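Local coordinates for acetylcholine-binding protein (Bulinus truncatus, PDB 2BJ0) that probably binds acetylcholine and related ligands as a soluble pentamer resembling the extracellular ligand-binding domain of nicotinic acetylcholine receptors, at residues Asn8-Glu13 with Pro59-Leu64. Numbering follows the deposited sequence.
Sequences NQITGE and PYYSSL
Gln9 NE2 lies over one face of the Tyr60 ring, with the amide plane 24° from the ring's; the rest of the amide overhangs the CE1 side, where Gln9 CD comes within 3.5 Å of Tyr60 CE1. On the opposite face Tyr61 presents its edge: Tyr61 CD1 sits 3.9 Å above the centre of the Tyr60 ring, and Tyr60 CZ lies in the plane of Tyr61. Here the N-terminal helix 4-12 of the Cys-loop-receptor-type ligand-binding domain rests on the loop between strands 45-57 and 72-76. Glutamine suits its exposed position because an extended chain, with CG anti to the backbone N (chi1 176°), brings the amide to the CE1 side of the ring, its nitrogen over the face. The same amide is steadied one helical turn on, where Gln9 NE2 donates to Glu13 OE2 (3.2 Å, 171° at the hydrogen), coming from above the carboxylate plane. The other carboxylate oxygen, Glu13 OE1, is 2.9 Å from Tyr60 OH, and the Glu13 side chain also packs on Trp4 of a neighbouring subunit. Buried Ile10 supplies the apolar part: its CG1 runs 3.6 Å from Tyr60 CE1, while its CD1 reaches Tyr61 CD1 at 3.7 Å and extends to the methyl CD1 of Leu64. The beta branch suits the place: the CG1-CD1 arm touches both rings while CG2 turns to the CE1-CZ side of Tyr61; Met80 packs against Ile10 and Tyr61 too. An alanine replacing Tyr60 would probably leave the Gln9 amide without the ring face beneath its nitrogen, Ile10 CG1 less covered and Glu13 OE1 without the neighbouring hydroxyl. Tyr61 also reaches the helix backbone through a single water, which donates to Ile10 O at 2.8 Å and is hydrogen-bonded to Tyr61 OH at 3.1 Å.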
loop_
_atom_site.group_PDB
_atom_site.type_symbol
_atom_site.label_atom_id
_atom_site.label_comp_id
_atom_site.label_asym_id
_atom_site.label_seq_id
_atom_site.Cartn_x
_atom_site.Cartn_y
_atom_site.Cartn_z
ATOM N N ASN A 8 21.718 17.890 -0.419
ATOM C CA ASN A 8 22.342 16.709 0.148
ATOM C C ASN A 8 22.606 16.798 1.651
ATOM O O ASN A 8 22.511 15.790 2.345
ATOM C CB ASN A 8 23.636 16.385 -0.610
ATOM C CG ASN A 8 23.395 16.126 -2.093
ATOM O OD1 ASN A 8 22.241 15.963 -2.552
ATOM N ND2 ASN A 8 24.488 16.084 -2.857
ATOM N N GLN A 9 22.960 17.978 2.163
ATOM C CA GLN A 9 23.003 18.175 3.626
ATOM C C GLN A 9 21.576 18.078 4.219
ATOM O O GLN A 9 21.357 17.373 5.193
ATOM C CB GLN A 9 23.649 19.533 4.012
ATOM C CG GLN A 9 23.604 19.797 5.525
ATOM C CD GLN A 9 23.946 21.220 5.936
ATOM O OE1 GLN A 9 24.117 22.088 5.083
ATOM N NE2 GLN A 9 24.049 21.458 7.251
ATOM N N ILE A 10 20.626 18.782 3.610
ATOM C CA ILE A 10 19.225 18.846 4.049
ATOM C C ILE A 10 18.600 17.449 4.101
ATOM O O ILE A 10 18.030 17.049 5.103
ATOM C CB ILE A 10 18.426 19.788 3.117
ATOM C CG1 ILE A 10 18.854 21.251 3.319
ATOM C CG2 ILE A 10 16.900 19.632 3.327
ATOM C CD1 ILE A 10 18.203 22.233 2.369
ATOM N N THR A 11 18.726 16.685 3.018
ATOM C CA THR A 11 18.242 15.318 3.052
ATOM C C THR A 11 19.043 14.451 4.033
ATOM O O THR A 11 18.494 13.626 4.782
ATOM C CB THR A 11 18.308 14.779 1.637
ATOM O OG1 THR A 11 17.554 15.669 0.802
ATOM C CG2 THR A 11 17.577 13.419 1.552
ATOM N N GLY A 12 20.352 14.654 4.064
ATOM C CA GLY A 12 21.191 13.927 5.001
ATOM C C GLY A 12 20.815 14.096 6.446
ATOM O O GLY A 12 21.020 13.176 7.233
ATOM N N GLU A 13 20.309 15.287 6.795
ATOM C CA GLU A 13 19.894 15.621 8.149
ATOM C C GLU A 13 18.403 15.368 8.372
ATOM O O GLU A 13 17.882 15.656 9.445
ATOM C CB GLU A 13 20.216 17.110 8.443
ATOM C CG GLU A 13 21.713 17.341 8.526
ATOM C CD GLU A 13 22.140 18.733 8.977
ATOM O OE1 GLU A 13 21.241 19.596 9.234
ATOM O OE2 GLU A 13 23.392 18.934 9.085
ATOM N N PRO A 59 16.609 28.585 8.912
ATOM C CA PRO A 59 17.535 29.572 8.338
ATOM C C PRO A 59 18.529 29.007 7.292
ATOM O O PRO A 59 18.617 29.532 6.184
ATOM C CB PRO A 59 18.234 30.116 9.582
ATOM C CG PRO A 59 17.035 30.177 10.588
ATOM C CD PRO A 59 16.452 28.774 10.369
ATOM N N TYR A 60 19.222 27.922 7.614
ATOM C CA TYR A 60 20.221 27.395 6.677
ATOM C C TYR A 60 19.666 26.984 5.277
ATOM O O TYR A 60 20.430 26.947 4.315
ATOM C CB TYR A 60 21.125 26.338 7.347
ATOM C CG TYR A 60 20.740 24.859 7.241
ATOM C CD1 TYR A 60 21.058 24.117 6.108
ATOM C CD2 TYR A 60 20.147 24.206 8.307
ATOM C CE1 TYR A 60 20.747 22.748 6.025
ATOM C CE2 TYR A 60 19.830 22.843 8.249
ATOM C CZ TYR A 60 20.138 22.123 7.101
ATOM O OH TYR A 60 19.825 20.783 7.045
ATOM N N TYR A 61 18.350 26.736 5.178
ATOM C CA TYR A 61 17.665 26.418 3.914
ATOM C C TYR A 61 17.670 27.579 2.930
ATOM O O TYR A 61 17.513 27.367 1.724
ATOM C CB TYR A 61 16.187 25.976 4.114
ATOM C CG TYR A 61 15.909 24.635 4.794
ATOM C CD1 TYR A 61 16.920 23.885 5.406
ATOM C CD2 TYR A 61 14.595 24.146 4.865
ATOM C CE1 TYR A 61 16.632 22.673 6.078
ATOM C CE2 TYR A 61 14.302 22.943 5.516
ATOM C CZ TYR A 61 15.307 22.220 6.118
ATOM O OH TYR A 61 14.985 21.038 6.758
ATOM N N SER A 62 17.837 28.804 3.422
ATOM C CA SER A 62 17.742 29.981 2.529
ATOM C C SER A 62 18.783 29.971 1.398
ATOM O O SER A 62 18.582 30.595 0.368
ATOM C CB SER A 62 17.886 31.284 3.320
ATOM O OG SER A 62 19.207 31.408 3.830
ATOM N N SER A 63 19.891 29.268 1.597
ATOM C CA SER A 63 20.936 29.194 0.593
ATOM C C SER A 63 20.570 28.273 -0.564
ATOM O O SER A 63 21.344 28.092 -1.497
ATOM C CB SER A 63 22.222 28.713 1.234
ATOM O OG SER A 63 22.782 29.777 1.962
ATOM N N LEU A 64 19.397 27.667 -0.484
ATOM C CA LEU A 64 18.955 26.763 -1.520
ATOM C C LEU A 64 18.624 27.576 -2.756
ATOM O O LEU A 64 18.794 27.106 -3.874
ATOM C CB LEU A 64 17.730 25.979 -1.032
ATOM C CG LEU A 64 17.328 24.643 -1.662
ATOM C CD1 LEU A 64 18.431 23.555 -1.611
ATOM C CD2 LEU A 64 16.064 24.156 -0.959
HETATM O O HOH W 1 16.208 18.219 6.825
#